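Local coordinates for protein 4-hydroxy-3-methylbut-2-enyl diphosphate reductase (Aquifex aeolicus, PDB 3DNF) that reduces (E)-4-hydroxy-3-methylbut-2-enyl diphosphate to isopentenyl and dimethylallyl diphosphate with an iron-sulfur cluster, the last step of the non-mevalonate isoprenoid pathway, at residues H240-F252 with I270-C282. Numbering follows the deposited sequence.
Sequences HIETAEELQPEWF and IIEQVKSRIQEIC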
loop_
_atom_site.group_PDB
_atom_site.type_symbol
_atom_site.label_atom_id
_atom_site.label_comp_id
_atom_site.label_asym_id
_atom_site.label_seq_id
_atom_site.Cartn_x
_atom_site.Cartn_y
_atom_site.Cartn_z
ATOM N N HIS B 240 -23.376 28.604 0.111
ATOM C CA HIS B 240 -21.972 28.984 0.050
ATOM C C HIS B 240 -21.840 30.488 -0.224
ATOM O O HIS B 240 -22.529 31.024 -1.091
ATOM C CB HIS B 240 -21.233 28.157 -1.007
ATOM C CG HIS B 240 -19.884 28.703 -1.347
ATOM N ND1 HIS B 240 -19.637 29.394 -2.514
ATOM C CD2 HIS B 240 -18.723 28.712 -0.651
ATOM C CE1 HIS B 240 -18.377 29.787 -2.531
ATOM N NE2 HIS B 240 -17.802 29.385 -1.415
ATOM N N ILE B 241 -20.977 31.172 0.532
ATOM C CA ILE B 241 -20.768 32.619 0.354
ATOM C C ILE B 241 -19.286 33.006 0.482
ATOM O O ILE B 241 -18.528 32.328 1.171
ATOM C CB ILE B 241 -21.613 33.476 1.346
ATOM C CG1 ILE B 241 -21.256 33.154 2.800
ATOM C CG2 ILE B 241 -23.116 33.284 1.115
ATOM C CD1 ILE B 241 -21.622 34.254 3.778
ATOM N N GLU B 242 -18.900 34.094 -0.189
ATOM C CA GLU B 242 -17.541 34.640 -0.097
ATOM C C GLU B 242 -17.466 35.814 0.887
ATOM O O GLU B 242 -16.412 36.073 1.482
ATOM C CB GLU B 242 -17.053 35.082 -1.475
ATOM C CG GLU B 242 -16.628 33.942 -2.376
ATOM C CD GLU B 242 -16.108 34.420 -3.719
ATOM O OE1 GLU B 242 -16.607 35.453 -4.226
ATOM O OE2 GLU B 242 -15.206 33.755 -4.278
ATOM N N THR B 243 -18.589 36.512 1.049
ATOM C CA THR B 243 -18.680 37.692 1.908
ATOM C C THR B 243 -20.005 37.688 2.665
ATOM O O THR B 243 -21.009 37.155 2.169
ATOM C CB THR B 243 -18.563 39.009 1.062
ATOM O OG1 THR B 243 -17.330 39.001 0.329
ATOM C CG2 THR B 243 -18.575 40.254 1.948
ATOM N N ALA B 244 -20.007 38.286 3.856
ATOM C CA ALA B 244 -21.244 38.552 4.605
ATOM C C ALA B 244 -22.308 39.307 3.785
ATOM O O ALA B 244 -23.508 39.204 4.073
ATOM C CB ALA B 244 -20.934 39.305 5.889
ATOM N N GLU B 245 -21.858 40.061 2.776
ATOM C CA GLU B 245 -22.740 40.801 1.863
ATOM C C GLU B 245 -23.756 39.897 1.180
ATOM O O GLU B 245 -24.857 40.333 0.849
ATOM C CB GLU B 245 -21.930 41.532 0.782
ATOM C CG GLU B 245 -21.039 42.667 1.279
ATOM C CD GLU B 245 -21.789 43.718 2.085
ATOM O OE1 GLU B 245 -21.247 44.158 3.121
ATOM O OE2 GLU B 245 -22.912 44.103 1.689
ATOM N N GLU B 246 -23.378 38.639 0.977
ATOM C CA GLU B 246 -24.213 37.686 0.253
ATOM C C GLU B 246 -25.332 37.071 1.099
ATOM O O GLU B 246 -26.296 36.526 0.551
ATOM C CB GLU B 246 -23.344 36.602 -0.376
ATOM C CG GLU B 246 -22.305 37.153 -1.335
ATOM C CD GLU B 246 -21.310 36.108 -1.781
ATOM O OE1 GLU B 246 -21.720 35.102 -2.400
ATOM O OE2 GLU B 246 -20.111 36.297 -1.517
ATOM N N LEU B 247 -25.208 37.177 2.423
ATOM C CA LEU B 247 -26.211 36.660 3.360
ATOM C C LEU B 247 -27.590 37.278 3.144
ATOM O O LEU B 247 -27.832 38.434 3.510
ATOM C CB LEU B 247 -25.770 36.884 4.812
ATOM C CG LEU B 247 -24.614 36.037 5.346
ATOM C CD1 LEU B 247 -24.039 36.625 6.639
ATOM C CD2 LEU B 247 -25.044 34.580 5.545
ATOM N N GLN B 248 -28.486 36.498 2.548
ATOM C CA GLN B 248 -29.847 36.955 2.277
ATOM C C GLN B 248 -30.686 36.836 3.540
ATOM O O GLN B 248 -30.756 35.753 4.128
ATOM C CB GLN B 248 -30.482 36.141 1.151
ATOM C CG GLN B 248 -29.804 36.308 -0.204
ATOM C CD GLN B 248 -30.359 35.369 -1.261
ATOM O OE1 GLN B 248 -29.621 34.872 -2.113
ATOM N NE2 GLN B 248 -31.662 35.117 -1.209
ATOM N N PRO B 249 -31.322 37.946 3.967
ATOM C CA PRO B 249 -32.202 37.924 5.144
ATOM C C PRO B 249 -33.251 36.817 5.038
ATOM O O PRO B 249 -33.679 36.267 6.058
ATOM C CB PRO B 249 -32.877 39.298 5.101
ATOM C CG PRO B 249 -31.899 40.168 4.394
ATOM C CD PRO B 249 -31.253 39.290 3.361
ATOM N N GLU B 250 -33.625 36.492 3.801
ATOM C CA GLU B 250 -34.630 35.474 3.492
ATOM C C GLU B 250 -34.299 34.112 4.104
ATOM O O GLU B 250 -35.192 33.418 4.607
ATOM C CB GLU B 250 -34.781 35.343 1.972
ATOM C CG GLU B 250 -35.935 34.451 1.525
ATOM C CD GLU B 250 -36.110 34.424 0.018
ATOM O OE1 GLU B 250 -37.278 34.427 -0.442
ATOM O OE2 GLU B 250 -35.085 34.402 -0.704
ATOM N N TRP B 251 -33.012 33.747 4.062
ATOM C CA TRP B 251 -32.546 32.435 4.520
ATOM C C TRP B 251 -32.742 32.202 6.021
ATOM O O TRP B 251 -32.809 31.028 6.466
ATOM C CB TRP B 251 -31.062 32.219 4.187
ATOM C CG TRP B 251 -30.644 32.412 2.742
ATOM C CD1 TRP B 251 -31.441 32.379 1.632
ATOM C CD2 TRP B 251 -29.300 32.619 2.264
ATOM N NE1 TRP B 251 -30.684 32.580 0.500
ATOM C CE2 TRP B 251 -29.370 32.729 0.856
ATOM C CE3 TRP B 251 -28.047 32.736 2.893
ATOM C CZ2 TRP B 251 -28.234 32.947 0.063
ATOM C CZ3 TRP B 251 -26.918 32.953 2.103
ATOM C CH2 TRP B 251 -27.022 33.056 0.704
ATOM N N PHE B 252 -32.831 33.312 6.798
ATOM C CA PHE B 252 -32.889 33.209 8.258
ATOM C C PHE B 252 -34.274 33.443 8.868
ATOM O O PHE B 252 -34.400 33.801 10.048
ATOM C CB PHE B 252 -31.845 34.130 8.879
ATOM C CG PHE B 252 -30.476 33.919 8.321
ATOM C CD1 PHE B 252 -29.973 34.770 7.341
ATOM C CD2 PHE B 252 -29.703 32.840 8.740
ATOM C CE1 PHE B 252 -28.708 34.563 6.808
ATOM C CE2 PHE B 252 -28.439 32.626 8.216
ATOM C CZ PHE B 252 -27.940 33.488 7.246
ATOM N N ILE B 270 -13.169 37.129 8.873
ATOM C CA ILE B 270 -14.266 36.989 7.901
ATOM C C ILE B 270 -15.413 36.170 8.511
ATOM O O ILE B 270 -16.570 36.549 8.370
ATOM C CB ILE B 270 -13.797 36.440 6.526
ATOM C CG1 ILE B 270 -13.007 37.527 5.792
ATOM C CG2 ILE B 270 -15.006 35.980 5.666
ATOM C CD1 ILE B 270 -12.161 37.049 4.597
ATOM N N ILE B 271 -15.085 35.064 9.184
ATOM C CA ILE B 271 -16.093 34.266 9.899
ATOM C C ILE B 271 -16.873 35.091 10.938
ATOM O O ILE B 271 -18.088 34.924 11.092
ATOM C CB ILE B 271 -15.473 33.008 10.567
ATOM C CG1 ILE B 271 -14.707 32.159 9.546
ATOM C CG2 ILE B 271 -16.552 32.167 11.285
ATOM C CD1 ILE B 271 -13.854 31.044 10.192
ATOM N N GLU B 272 -16.181 35.985 11.638
ATOM C CA GLU B 272 -16.839 36.888 12.598
ATOM C C GLU B 272 -17.731 37.918 11.919
ATOM O O GLU B 272 -18.791 38.266 12.450
ATOM C CB GLU B 272 -15.813 37.583 13.503
ATOM C CG GLU B 272 -15.004 36.623 14.391
ATOM C CD GLU B 272 -15.886 35.699 15.237
ATOM O OE1 GLU B 272 -16.828 36.202 15.875
ATOM O OE2 GLU B 272 -15.633 34.471 15.249
ATOM N N GLN B 273 -17.301 38.401 10.754
ATOM C CA GLN B 273 -18.099 39.317 9.944
ATOM C C GLN B 273 -19.421 38.668 9.558
ATOM O O GLN B 273 -20.475 39.299 9.632
ATOM C CB GLN B 273 -17.346 39.731 8.682
ATOM C CG GLN B 273 -16.287 40.796 8.903
ATOM C CD GLN B 273 -15.836 41.465 7.621
ATOM O OE1 GLN B 273 -15.234 42.535 7.660
ATOM N NE2 GLN B 273 -16.115 40.840 6.477
ATOM N N VAL B 274 -19.347 37.402 9.155
ATOM C CA VAL B 274 -20.524 36.618 8.799
ATOM C C VAL B 274 -21.434 36.363 10.017
ATOM O O VAL B 274 -22.652 36.583 9.948
ATOM C CB VAL B 274 -20.117 35.304 8.086
ATOM C CG1 VAL B 274 -21.317 34.343 7.943
ATOM C CG2 VAL B 274 -19.511 35.628 6.724
ATOM N N LYS B 275 -20.829 35.933 11.126
ATOM C CA LYS B 275 -21.548 35.662 12.367
ATOM C C LYS B 275 -22.341 36.873 12.856
ATOM O O LYS B 275 -23.519 36.747 13.185
ATOM C CB LYS B 275 -20.589 35.170 13.462
ATOM C CG LYS B 275 -21.229 34.954 14.832
ATOM C CD LYS B 275 -20.221 34.391 15.810
ATOM C CE LYS B 275 -20.836 34.236 17.176
ATOM N NZ LYS B 275 -20.308 33.006 17.818
ATOM N N SER B 276 -21.710 38.042 12.909
ATOM C CA SER B 276 -22.417 39.205 13.447
ATOM C C SER B 276 -23.385 39.857 12.455
ATOM O O SER B 276 -24.256 40.630 12.857
ATOM C CB SER B 276 -21.462 40.221 14.084
ATOM O OG SER B 276 -20.294 40.387 13.321
ATOM N N ARG B 277 -23.245 39.537 11.169
ATOM C CA ARG B 277 -24.254 39.941 10.182
ATOM C C ARG B 277 -25.488 39.053 10.327
ATOM O O ARG B 277 -26.618 39.534 10.210
ATOM C CB ARG B 277 -23.680 39.954 8.747
ATOM C CG ARG B 277 -24.691 40.066 7.574
ATOM C CD ARG B 277 -25.946 40.905 7.856
ATOM N NE ARG B 277 -25.890 42.268 7.340
ATOM C CZ ARG B 277 -26.959 42.993 7.024
ATOM N NH1 ARG B 277 -28.184 42.492 7.162
ATOM N NH2 ARG B 277 -26.804 44.227 6.561
ATOM N N ILE B 278 -25.274 37.767 10.605
ATOM C CA ILE B 278 -26.384 36.846 10.902
ATOM C C ILE B 278 -27.136 37.290 12.162
ATOM O O ILE B 278 -28.370 37.280 12.190
ATOM C CB ILE B 278 -25.910 35.369 10.991
ATOM C CG1 ILE B 278 -25.494 34.870 9.600
ATOM C CG2 ILE B 278 -26.997 34.471 11.570
ATOM C CD1 ILE B 278 -24.728 33.565 9.596
ATOM N N GLN B 279 -26.387 37.710 13.183
ATOM C CA GLN B 279 -26.974 38.287 14.401
ATOM C C GLN B 279 -27.708 39.608 14.150
ATOM O O GLN B 279 -28.630 39.956 14.890
ATOM C CB GLN B 279 -25.907 38.473 15.485
ATOM C CG GLN B 279 -25.586 37.196 16.247
ATOM C CD GLN B 279 -24.246 37.246 16.957
ATOM O OE1 GLN B 279 -23.304 37.891 16.493
ATOM N NE2 GLN B 279 -24.150 36.553 18.088
ATOM N N GLU B 280 -27.288 40.329 13.110
ATOM C CA GLU B 280 -27.925 41.574 12.686
ATOM C C GLU B 280 -29.201 41.306 11.881
ATOM O O GLU B 280 -30.128 42.118 11.890
ATOM C CB GLU B 280 -26.950 42.414 11.856
ATOM C CG GLU B 280 -27.372 43.862 11.684
ATOM C CD GLU B 280 -27.006 44.421 10.325
ATOM O OE1 GLU B 280 -25.806 44.654 10.075
ATOM O OE2 GLU B 280 -27.928 44.638 9.509
ATOM N N ILE B 281 -29.228 40.173 11.180
ATOM C CA ILE B 281 -30.425 39.712 10.469
ATOM C C ILE B 281 -31.492 39.233 11.466
ATOM O O ILE B 281 -32.687 39.497 11.283
ATOM C CB ILE B 281 -30.080 38.615 9.417
ATOM C CG1 ILE B 281 -29.327 39.237 8.236
ATOM C CG2 ILE B 281 -31.341 37.892 8.925
ATOM C CD1 ILE B 281 -28.693 38.232 7.304
ATOM N N CYS B 282 -31.053 38.541 12.518
ATOM C CA CYS B 282 -31.933 38.149 13.620
ATOM C C CYS B 282 -31.671 39.056 14.818
ATOM O O CYS B 282 -32.577 39.380 15.581
ATOM C CB CYS B 282 -31.698 36.686 14.014
ATOM S SG CYS B 282 -31.048 35.608 12.690
HETATM O O HOH W 1 -17.205 38.881 4.856
#
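Leu247 and Phe252 press against one side of the C-terminal helix, Leu247 meeting Val274, Ile278 and Ile281 and Phe252 meeting Ile278 and Ile281, a worked example of how an edge strand and the loop after it are closed onto a helix by apolar packing. Leu247 leads with CD1, which lies 3.6 Å from Arg277 CG and 3.7 Å from Ile278 CG1; the leucine and the arginine stem lie alongside, running opposite ways. Setting CG anti to the carbonyl carbon (chi1 -71°) sends CD1 to the helix and brings CD2 beside Ile278 as well. Separately, Leu247 CB lies 4.1 Å from Ile281 CD1. The Phe252 ring crosses both isoleucines at about a right angle; Ile278 CG2 sits over one face, while Ile281 CD1 approaches CD1 of the ring obliquely at 3.7 Å. Leu247 CD2, from the same segment, lies at the edge of the ring, in its plane.

The seam continues toward the strand. Ile241 CD1 and Val274 CG2 meet tip to tip at 3.9 Å, and Ala244 CB rests on Gln273 O, where the two backbones come close, with 4.7 Å between the CA atoms of Ala244 and Val274. Outside the pair, Ile241 and Val274 also touch strand 212-216.

Polar links are few. One water accepts from Ala244 N at 3.0 Å and, weakly, from Gln273 NE2. On the loop side, Glu246 OE2 accepts from the backbone N atoms of Glu242 and Thr243, both from above the same face of its carboxylate, which probably steadies the turn leading into Ala244. Arg277, bent at chi2 and chi3, lends its aliphatic stem to the packing and pairs with Glu280 by charge alone.

No direct hydrogen bond joins the segments, so shape and apolar burial hold helix 268-281 over one face of the four-stranded parallel sheet, beside its edge strand 238-241, in this lobe of the trilobal fold.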